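Local coordinates for protein deoxyribodipyrimidine photo-lyase (Oryza sativa Japonica Group, PDB 3UMV) that repairs ultraviolet-damaged DNA, using light and a bound FAD to split cyclobutane pyrimidine dimers back into separate pyrimidines, at residues A[401-404]-A[405-409]; A[410-413]-A[414-418]; A[364-367]-A[368-372]. One frame throughout, in Å; residues are numbered along the deposited sequence. Where two conformers were deposited one is given.

Interaction 1: residues A[401-404]-A[405-409]. With EDO (1,2-ethanediol), chain F.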
ATOM      1  N   LYS A 401      -3.184 -12.669  15.587  1.00 13.86           N
ATOM      2  CA  LYS A 401      -4.031 -13.127  16.677  1.00 11.78           C
ATOM      3  C   LYS A 401      -3.251 -13.785  17.814  1.00 14.38           C
ATOM      4  O   LYS A 401      -3.614 -13.639  18.994  1.00 13.54           O
ATOM      5  CB  LYS A 401      -5.121 -14.049  16.157  1.00  9.67           C
ATOM      6  CG  LYS A 401      -6.168 -13.290  15.365  1.00 12.65           C
ATOM      7  CD  LYS A 401      -7.356 -14.157  15.019  1.00 12.76           C
ATOM      8  CE  LYS A 401      -8.380 -13.339  14.201  1.00 13.79           C
ATOM      9  NZ  LYS A 401      -9.084 -12.338  15.042  1.00 13.88           N
ATOM     10  N   LYS A 402      -2.190 -14.516  17.483  1.00 13.63           N
ATOM     11  CA  LYS A 402      -1.334 -15.066  18.542  1.00 16.56           C
ATOM     12  C   LYS A 402      -0.629 -13.961  19.329  1.00 13.42           C
ATOM     13  O   LYS A 402      -0.382 -14.093  20.528  1.00 16.88           O
ATOM     14  CB  LYS A 402      -0.306 -16.042  17.981  1.00 10.56           C
ATOM     15  CG  LYS A 402      -0.899 -17.319  17.415  1.00 13.25           C
ATOM     16  CD  LYS A 402      -1.626 -18.104  18.495  1.00 19.53           C
ATOM     17  CE  LYS A 402      -3.055 -18.374  18.080  1.00 24.68           C
ATOM     18  NZ  LYS A 402      -3.725 -19.413  18.932  1.00 20.09           N
ATOM     19  N   ILE A 403      -0.305 -12.854  18.666  1.00 14.36           N
ATOM     20  CA  ILE A 403       0.335 -11.755  19.375  1.00 16.07           C
ATOM     21  C   ILE A 403      -0.616 -11.197  20.435  1.00 16.09           C
ATOM     22  O   ILE A 403      -0.201 -10.923  21.562  1.00 15.12           O
ATOM     23  CB  ILE A 403       0.804 -10.669  18.405  1.00 12.28           C
ATOM     24  CG1 ILE A 403       1.834 -11.243  17.445  1.00 10.89           C
ATOM     25  CG2 ILE A 403       1.406  -9.492  19.158  1.00 12.18           C
ATOM     26  CD1 ILE A 403       2.313 -10.266  16.383  1.00 14.29           C
ATOM     27  N   LEU A 404      -1.897 -11.079  20.092  1.00 14.83           N
ATOM     28  CA  LEU A 404      -2.925 -10.732  21.081  1.00 13.49           C
ATOM     29  C   LEU A 404      -2.947 -11.736  22.237  1.00 17.46           C
ATOM     30  O   LEU A 404      -3.039 -11.368  23.426  1.00 15.49           O
ATOM     31  CB  LEU A 404      -4.303 -10.687  20.421  1.00 13.73           C
ATOM     32  CG  LEU A 404      -5.488 -10.532  21.375  1.00 14.60           C
ATOM     33  CD1 LEU A 404      -5.386  -9.214  22.146  1.00 14.06           C
ATOM     34  CD2 LEU A 404      -6.805 -10.609  20.603  1.00 17.17           C
ATOM     35  N   GLU A 405      -2.844 -13.014  21.893  1.00 15.51           N
ATOM     36  CA  GLU A 405      -2.939 -14.065  22.902  1.00 17.23           C
ATOM     37  C   GLU A 405      -1.731 -14.134  23.837  1.00 14.69           C
ATOM     38  O   GLU A 405      -1.839 -14.624  24.948  1.00 15.96           O
ATOM     39  CB  GLU A 405      -3.106 -15.408  22.205  1.00 19.96           C
ATOM     40  CG  GLU A 405      -3.625 -16.512  23.097  1.00 20.75           C
ATOM     41  CD  GLU A 405      -3.942 -17.771  22.320  1.00 21.55           C
ATOM     42  OE1 GLU A 405      -4.495 -18.706  22.920  1.00 23.93           O
ATOM     43  OE2 GLU A 405      -3.663 -17.821  21.105  1.00 22.96           O
ATOM     44  N   TRP A 406      -0.582 -13.654  23.378  1.00 15.15           N
ATOM     45  CA  TRP A 406       0.656 -13.811  24.126  1.00 17.35           C
ATOM     46  C   TRP A 406       1.259 -12.478  24.559  1.00 15.27           C
ATOM     47  O   TRP A 406       2.458 -12.388  24.788  1.00 19.08           O
ATOM     48  CB  TRP A 406       1.698 -14.564  23.286  1.00 18.76           C
ATOM     49  CG  TRP A 406       1.248 -15.912  22.835  1.00 18.11           C
ATOM     50  CD1 TRP A 406       0.336 -16.730  23.445  1.00 14.04           C
ATOM     51  CD2 TRP A 406       1.671 -16.590  21.653  1.00 17.93           C
ATOM     52  NE1 TRP A 406       0.182 -17.892  22.711  1.00 22.01           N
ATOM     53  CE2 TRP A 406       0.992 -17.821  21.606  1.00 17.85           C
ATOM     54  CE3 TRP A 406       2.561 -16.271  20.621  1.00 16.70           C
ATOM     55  CZ2 TRP A 406       1.176 -18.734  20.565  1.00 22.10           C
ATOM     56  CZ3 TRP A 406       2.754 -17.192  19.595  1.00 19.67           C
ATOM     57  CH2 TRP A 406       2.057 -18.396  19.574  1.00 21.73           C
ATOM     58  N   THR A 407       0.448 -11.433  24.647  0.50 12.76           N
ATOM     59  CA  THR A 407       0.964 -10.186  25.195  0.50 15.77           C
ATOM     60  C   THR A 407       0.047  -9.655  26.282  0.50 18.18           C
ATOM     61  O   THR A 407      -1.080 -10.126  26.444  0.50 19.66           O
ATOM     62  CB  THR A 407       1.233  -9.118  24.111  0.50 16.03           C
ATOM     63  OG1 THR A 407       0.027  -8.841  23.393  0.50 10.33           O
ATOM     64  CG2 THR A 407       2.302  -9.604  23.138  0.50 18.39           C
ATOM     65  N   SER A 408       0.543  -8.685  27.041  1.00 20.74           N
ATOM     66  CA  SER A 408      -0.149  -8.226  28.242  1.00 23.43           C
ATOM     67  C   SER A 408      -1.522  -7.586  27.990  1.00 22.62           C
ATOM     68  O   SER A 408      -2.408  -7.655  28.847  1.00 27.81           O
ATOM     69  CB  SER A 408       0.748  -7.280  29.058  1.00 26.94           C
ATOM     70  OG  SER A 408       1.074  -6.122  28.307  1.00 29.75           O
ATOM     71  N   GLY A 409      -1.707  -6.972  26.824  1.00 16.81           N
ATOM     72  CA  GLY A 409      -2.990  -6.396  26.468  1.00 19.19           C
ATOM     73  C   GLY A 409      -3.040  -6.060  24.993  1.00 16.51           C
ATOM     74  O   GLY A 409      -2.008  -6.083  24.315  1.00 20.35           O
TER
HETATM   75  C1  EDO F 706      -6.781 -18.328  25.512  1.00 48.99           C
HETATM   76  O1  EDO F 706      -5.448 -17.991  25.440  1.00 50.48           O
HETATM   77  C2  EDO F 706      -7.703 -17.598  24.822  1.00 45.09           C
HETATM   78  O2  EDO F 706      -9.022 -17.978  24.838  1.00 44.48           O
HETATM   79  O   HOH W   1      -3.210  -9.178  24.945  1.00 20.41           O

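Interaction 2: residues A[410-413]-A[414-418]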
ATOM      1  N   PRO A 410      -4.241  -5.756  24.483  1.00 19.08           N
ATOM      2  CA  PRO A 410      -4.470  -5.506  23.057  1.00 19.81           C
ATOM      3  C   PRO A 410      -3.690  -4.322  22.505  1.00 16.88           C
ATOM      4  O   PRO A 410      -3.255  -4.391  21.360  1.00 14.98           O
ATOM      5  CB  PRO A 410      -5.983  -5.246  22.974  1.00 24.29           C
ATOM      6  CG  PRO A 410      -6.393  -4.896  24.352  1.00 21.86           C
ATOM      7  CD  PRO A 410      -5.488  -5.691  25.257  1.00 18.23           C
ATOM      8  N   GLU A 411      -3.517  -3.243  23.272  1.00 14.91           N
ATOM      9  CA  GLU A 411      -2.745  -2.119  22.735  1.00 17.83           C
ATOM     10  C   GLU A 411      -1.270  -2.492  22.490  1.00 14.29           C
ATOM     11  O   GLU A 411      -0.706  -2.149  21.446  1.00 16.23           O
ATOM     12  CB  GLU A 411      -2.896  -0.864  23.609  1.00 15.57           C
ATOM     13  CG  GLU A 411      -2.120   0.386  23.113  1.00 22.54           C
ATOM     14  CD  GLU A 411      -2.733   1.074  21.888  1.00 32.79           C
ATOM     15  OE1 GLU A 411      -2.116   2.031  21.368  1.00 42.80           O
ATOM     16  OE2 GLU A 411      -3.814   0.674  21.433  1.00 22.85           O
ATOM     17  N   GLU A 412      -0.659  -3.199  23.441  1.00 16.65           N
ATOM     18  CA  GLU A 412       0.700  -3.710  23.257  1.00 16.92           C
ATOM     19  C   GLU A 412       0.778  -4.699  22.090  1.00 13.66           C
ATOM     20  O   GLU A 412       1.735  -4.679  21.319  1.00 15.70           O
ATOM     21  CB  GLU A 412       1.218  -4.385  24.533  1.00 20.78           C
ATOM     22  CG  GLU A 412       2.609  -4.997  24.382  1.00 30.75           C
ATOM     23  CD  GLU A 412       3.705  -3.954  24.308  1.00 43.87           C
ATOM     24  OE1 GLU A 412       3.430  -2.785  24.657  1.00 51.07           O
ATOM     25  OE2 GLU A 412       4.843  -4.303  23.910  1.00 47.85           O
ATOM     26  N   ALA A 413      -0.228  -5.562  21.969  1.00 15.12           N
ATOM     27  CA  ALA A 413      -0.284  -6.509  20.852  1.00 13.10           C
ATOM     28  C   ALA A 413      -0.335  -5.770  19.510  1.00 11.35           C
ATOM     29  O   ALA A 413       0.417  -6.084  18.582  1.00 13.15           O
ATOM     30  CB  ALA A 413      -1.498  -7.426  20.989  1.00 12.72           C
ATOM     31  N   LEU A 414      -1.225  -4.786  19.430  1.00 15.11           N
ATOM     32  CA  LEU A 414      -1.413  -4.004  18.209  1.00 16.36           C
ATOM     33  C   LEU A 414      -0.118  -3.297  17.827  1.00 14.50           C
ATOM     34  O   LEU A 414       0.295  -3.311  16.658  1.00 14.21           O
ATOM     35  CB  LEU A 414      -2.537  -2.988  18.411  1.00 18.45           C
ATOM     36  CG  LEU A 414      -3.074  -2.196  17.230  1.00 22.21           C
ATOM     37  CD1 LEU A 414      -3.604  -3.142  16.145  1.00 19.50           C
ATOM     38  CD2 LEU A 414      -4.188  -1.284  17.740  1.00 17.64           C
ATOM     39  N   SER A 415       0.534  -2.689  18.815  1.00 13.75           N
ATOM     40  CA  SER A 415       1.782  -1.963  18.576  1.00 13.08           C
ATOM     41  C   SER A 415       2.871  -2.899  18.062  1.00 15.38           C
ATOM     42  O   SER A 415       3.649  -2.553  17.173  1.00 14.42           O
ATOM     43  CB  SER A 415       2.245  -1.282  19.869  1.00 16.99           C
ATOM     44  OG  SER A 415       3.475  -0.620  19.673  1.00 25.84           O
ATOM     45  N   THR A 416       2.934  -4.091  18.635  1.00 13.79           N
ATOM     46  CA  THR A 416       3.962  -5.049  18.237  1.00 11.42           C
ATOM     47  C   THR A 416       3.711  -5.597  16.829  1.00 10.05           C
ATOM     48  O   THR A 416       4.634  -5.685  16.013  1.00 11.84           O
ATOM     49  CB  THR A 416       4.113  -6.173  19.287  1.00 12.68           C
ATOM     50  OG1 THR A 416       4.662  -5.612  20.487  1.00 18.75           O
ATOM     51  CG2 THR A 416       5.056  -7.236  18.796  1.00 11.79           C
ATOM     52  N   ALA A 417       2.463  -5.939  16.538  1.00 11.54           N
ATOM     53  CA  ALA A 417       2.104  -6.432  15.201  1.00 11.34           C
ATOM     54  C   ALA A 417       2.456  -5.400  14.129  1.00 14.23           C
ATOM     55  O   ALA A 417       3.019  -5.736  13.084  1.00 13.16           O
ATOM     56  CB  ALA A 417       0.601  -6.798  15.139  1.00 12.69           C
ATOM     57  N   ILE A 418       2.098  -4.141  14.387  1.00 11.84           N
ATOM     58  CA  ILE A 418       2.300  -3.070  13.424  1.00 12.64           C
ATOM     59  C   ILE A 418       3.786  -2.835  13.244  1.00 12.97           C
ATOM     60  O   ILE A 418       4.270  -2.710  12.133  1.00 12.63           O
ATOM     61  CB  ILE A 418       1.567  -1.758  13.875  1.00 13.12           C
ATOM     62  CG1 ILE A 418       0.055  -1.919  13.710  1.00 13.76           C
ATOM     63  CG2 ILE A 418       2.062  -0.539  13.112  1.00 14.43           C
ATOM     64  CD1 ILE A 418      -0.744  -0.764  14.318  1.00 12.61           C
TER
HETATM   65  O   HOH W   2       4.940  -6.804  22.797  1.00 30.46           O

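Interaction 3: residues A[364-367]-A[368-372]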
ATOM      1  N   THR A 364       7.980 -11.279  24.933  1.00 13.98           N
ATOM      2  CA  THR A 364       8.390  -9.907  24.696  1.00 18.67           C
ATOM      3  C   THR A 364       8.432  -9.660  23.200  1.00 19.30           C
ATOM      4  O   THR A 364       8.376 -10.599  22.394  1.00 17.67           O
ATOM      5  CB  THR A 364       9.795  -9.617  25.264  1.00 21.52           C
ATOM      6  OG1 THR A 364      10.772 -10.407  24.575  1.00 21.92           O
ATOM      7  CG2 THR A 364       9.853  -9.939  26.743  1.00 20.76           C
ATOM      8  N   ARG A 365       8.561  -8.395  22.834  1.00 17.45           N
ATOM      9  CA  ARG A 365       8.697  -8.031  21.430  1.00 19.17           C
ATOM     10  C   ARG A 365       9.928  -8.695  20.809  1.00 22.09           C
ATOM     11  O   ARG A 365       9.853  -9.227  19.699  1.00 18.58           O
ATOM     12  CB  ARG A 365       8.734  -6.507  21.273  1.00 20.82           C
ATOM     13  CG  ARG A 365       9.005  -6.029  19.855  1.00 24.75           C
ATOM     14  CD  ARG A 365       8.863  -4.511  19.749  1.00 26.57           C
ATOM     15  NE  ARG A 365       7.487  -4.097  20.024  1.00 28.08           N
ATOM     16  CZ  ARG A 365       6.979  -2.899  19.737  1.00 28.67           C
ATOM     17  NH1 ARG A 365       7.727  -1.966  19.166  1.00 26.48           N
ATOM     18  NH2 ARG A 365       5.717  -2.633  20.032  1.00 27.73           N
ATOM     19  N   GLU A 366      11.046  -8.696  21.536  1.00 22.54           N
ATOM     20  CA  GLU A 366      12.272  -9.313  21.029  1.00 22.76           C
ATOM     21  C   GLU A 366      12.092 -10.803  20.743  1.00 19.33           C
ATOM     22  O   GLU A 366      12.533 -11.293  19.704  1.00 22.80           O
ATOM     23  CB  GLU A 366      13.459  -9.078  21.980  1.00 26.40           C
ATOM     24  CG  GLU A 366      14.775  -9.741  21.537  1.00 38.42           C
ATOM     25  CD  GLU A 366      15.034 -11.098  22.212  1.00 52.15           C
ATOM     26  OE1 GLU A 366      14.881 -11.204  23.454  1.00 57.05           O
ATOM     27  OE2 GLU A 366      15.399 -12.063  21.496  1.00 54.31           O
ATOM     28  N   GLN A 367      11.431 -11.509  21.658  1.00 17.71           N
ATOM     29  CA  GLN A 367      11.178 -12.945  21.511  1.00 21.91           C
ATOM     30  C   GLN A 367      10.265 -13.257  20.321  1.00 16.47           C
ATOM     31  O   GLN A 367      10.497 -14.230  19.598  1.00 15.95           O
ATOM     32  CB  GLN A 367      10.574 -13.524  22.788  1.00 21.12           C
ATOM     33  CG  GLN A 367      11.584 -13.653  23.929  1.00 14.80           C
ATOM     34  CD  GLN A 367      10.934 -13.875  25.281  1.00 17.56           C
ATOM     35  OE1 GLN A 367       9.751 -13.614  25.464  1.00 21.34           O
ATOM     36  NE2 GLN A 367      11.723 -14.350  26.254  1.00 21.18           N
ATOM     37  N   LEU A 368       9.231 -12.443  20.139  1.00 16.53           N
ATOM     38  CA  LEU A 368       8.359 -12.575  18.974  1.00 15.76           C
ATOM     39  C   LEU A 368       9.133 -12.294  17.698  1.00 15.48           C
ATOM     40  O   LEU A 368       9.076 -13.061  16.732  1.00 17.84           O
ATOM     41  CB  LEU A 368       7.166 -11.628  19.099  1.00 18.36           C
ATOM     42  CG  LEU A 368       6.191 -11.945  20.241  1.00 15.97           C
ATOM     43  CD1 LEU A 368       5.220 -10.795  20.508  1.00 18.04           C
ATOM     44  CD2 LEU A 368       5.436 -13.248  19.982  1.00 14.72           C
ATOM     45  N   GLU A 369       9.857 -11.187  17.683  1.00 15.84           N
ATOM     46  CA  GLU A 369      10.597 -10.798  16.484  1.00 16.91           C
ATOM     47  C   GLU A 369      11.562 -11.887  16.023  1.00 17.13           C
ATOM     48  O   GLU A 369      11.752 -12.105  14.825  1.00 17.01           O
ATOM     49  CB  GLU A 369      11.367  -9.511  16.719  1.00 15.10           C
ATOM     50  CG  GLU A 369      12.175  -9.099  15.505  1.00 14.77           C
ATOM     51  CD  GLU A 369      12.551  -7.649  15.523  1.00 19.25           C
ATOM     52  OE1 GLU A 369      13.094  -7.190  14.506  1.00 18.05           O
ATOM     53  OE2 GLU A 369      12.305  -6.963  16.541  1.00 22.92           O
ATOM     54  N   ASN A 370      12.188 -12.561  16.978  1.00 17.57           N
ATOM     55  CA  ASN A 370      13.162 -13.591  16.652  1.00 18.81           C
ATOM     56  C   ASN A 370      12.572 -14.995  16.566  1.00 20.37           C
ATOM     57  O   ASN A 370      13.316 -15.974  16.461  1.00 18.30           O
ATOM     58  CB  ASN A 370      14.332 -13.548  17.640  1.00 22.99           C
ATOM     59  CG  ASN A 370      15.181 -12.306  17.467  1.00 23.94           C
ATOM     60  OD1 ASN A 370      15.045 -11.330  18.211  1.00 28.58           O
ATOM     61  ND2 ASN A 370      16.041 -12.322  16.459  1.00 27.52           N
ATOM     62  N   ALA A 371      11.240 -15.079  16.599  1.00 16.95           N
ATOM     63  CA  ALA A 371      10.516 -16.335  16.426  1.00 15.42           C
ATOM     64  C   ALA A 371      10.902 -17.392  17.464  1.00 19.00           C
ATOM     65  O   ALA A 371      11.203 -18.540  17.121  1.00 18.95           O
ATOM     66  CB  ALA A 371      10.694 -16.875  14.992  1.00 13.80           C
ATOM     67  N   LYS A 372      10.870 -16.986  18.732  1.00 23.15           N
ATOM     68  CA  LYS A 372      11.246 -17.858  19.840  1.00 19.36           C
ATOM     69  C   LYS A 372      10.073 -18.298  20.724  1.00 25.59           C
ATOM     70  O   LYS A 372      10.197 -18.344  21.947  1.00 26.51           O
ATOM     71  CB  LYS A 372      12.322 -17.184  20.703  1.00 24.57           C
ATOM     72  CG  LYS A 372      13.558 -16.709  19.932  1.00 27.16           C
ATOM     73  CD  LYS A 372      14.355 -17.858  19.342  1.00 36.02           C
ATOM     74  CE  LYS A 372      15.657 -17.349  18.719  1.00 44.92           C
ATOM     75  NZ  LYS A 372      16.464 -18.433  18.084  1.00 50.28           N
TER

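Interaction 1: residues A[401-404]-A[405-409]
Lys402 and Glu405 run side by side off the last turn of helix 393-405, and their ends close a salt bridge in which Lys402 NZ lies 2.7 Å from Glu405 OE2, on the syn lone pair. Glu405 reaches it with CG anti to the backbone N (chi1 -163°) and an extended chain. Lys402 folds back instead, and this lays its methylenes over the indole of Trp406: CB sits 3.7 Å above the centroid of the six-membered ring in a CH-pi contact, while CD comes 3.5 Å from Trp406 CZ2. A leucine in place of Trp406 would probably leave this lysine chain without the flat surface its methylenes lie on, and would remove the predicted carrier of the tryptophanyl radical.

The helix end hands several of its last carbonyls to other donors. Trp406 is the first residue to leave helical geometry, and its N makes two weak bonds, to Lys402 O and to Ile403 O at 3.3 Å. In the conformer given, Thr407 OG1 donates to Ile403 O over 2.8 Å and may stand in for a regular backbone donor, and a water donates to both Leu404 O and Thr407 O.

Trp406 meets the ring of Trp378, another predicted electron-transfer tryptophan, edge-to-face. Lys402 NZ is also bound by Met461 O. Glu405 OE1 accepts from Tyr460 OH and from an ethanediol O1 at 2.8 Å; Glu360 OE2 lies close to Glu405 OE1, a like-charge neighbour that would tend to oppose ionisation, which the positive charge of Lys402 is likely to offset.

Interaction 2: residues A[410-413]-A[414-418]
Two carboxylates are the flat side-chain groups here, and each meets the next turn of the helix through a single oxygen. Glu411 OE2 approaches the methyl CD2 of Leu414 at 4.2 Å, a loose contact, since both oxygens of this group are engaged by the loop beyond: OE2 accepts from Leu340 N, and OE1 is hydrogen-bonded to Ser339 OG. Glu412 OE2 stands 3.7 Å from Thr416 OG1, too far for a direct bond, and a water fills the step. That water donates to Glu412 OE2 over 2.7 Å and lies 2.6 Å from Thr416 OG1. The bend at chi2 (72°) turns the Glu412 carboxylate forward along the helix, toward Thr416, although its CB points away.

Beneath the side chains runs the standard i to i+4 pattern of an alpha helix in its first turns. Leu414 N donates to Pro410 O at 2.8 Å, and the pattern continues through Ser415 and Thr416 to Ala417 N, whose bond to Ala413 O is the straightest of the four at 169°. Proline suits the first turn, where a backbone N-H would have no i-4 carbonyl to bond within the helix. Ser415 OG and Thr416 OG1 both bind Arg365 NH2, so a guanidinium from another helix grips two neighbouring hydroxyls.

The small residues face inward: Ala413 and Ala417 lie against Ile403 of helix 393-405, and Ala417 also touches Cys437 and Ile441 of helix 431-442. Leu414 packs on Met438 of that same helix, so helix 410-424 packs against both helix 393-405 and helix 431-442.

Interaction 3: residues A[364-367]-A[368-372]
The backbone makes one short helix, 365-369, within 364-372, with Leu368 N bonded to Thr364 O and Glu369 N to Arg365 O, before Ala371 turns it off at a positive phi of 59°. Both ends carry textbook caps: a capping box at the start and a Schellman motif at the finish. In the box, Gln367 N donates to Thr364 OG1 at 3.2 Å, and Thr364 N returns a bond to Gln367 OE1 at 3.0 Å. Gln367 can do this because its CG lies anti to the carbonyl carbon (chi1 -73°) and its chain then extends back toward the N-terminus.

Leu368 leans over the first turn, its CG 3.3 Å from Thr364 O, and faces the interior, where it packs on Trp378 and Thr373. Glu369 leaves on a different side and reaches helix 410-424 with its carboxylate: its OE1 forms a salt bridge with Lys423 and a hydrogen bond with Tyr424, while OE2 meets Tyr419 OH. The solvent-exposed Lys372 touches the helix with its root, its far end leading off. In the Schellman motif Ala371 N closes on Leu368 O, and Lys372 N reaches Gln367 O across 2.9 Å at 163°.

Along the chain, interaction 3 comes first, then interaction 1, with interaction 2 directly after it. Interactions 1 and 2 have centres about 8 Å apart and join the end of helix 393-405 to the start of helix 410-424 across a short turn; Ala413 CB lies 3.6 Å from Leu404 CA. Interaction 3, whose centre is about 12 to 13 Å from the other two, brings the short helix 365-369 against both. Leu368 CD1 is the common point, touching the CG2 methyls of Ile403 and Thr416. Together the three contacts frame the predicted electron-transfer tryptophans Trp378, Trp399 and Trp406, with interaction 2 running on toward the FAD.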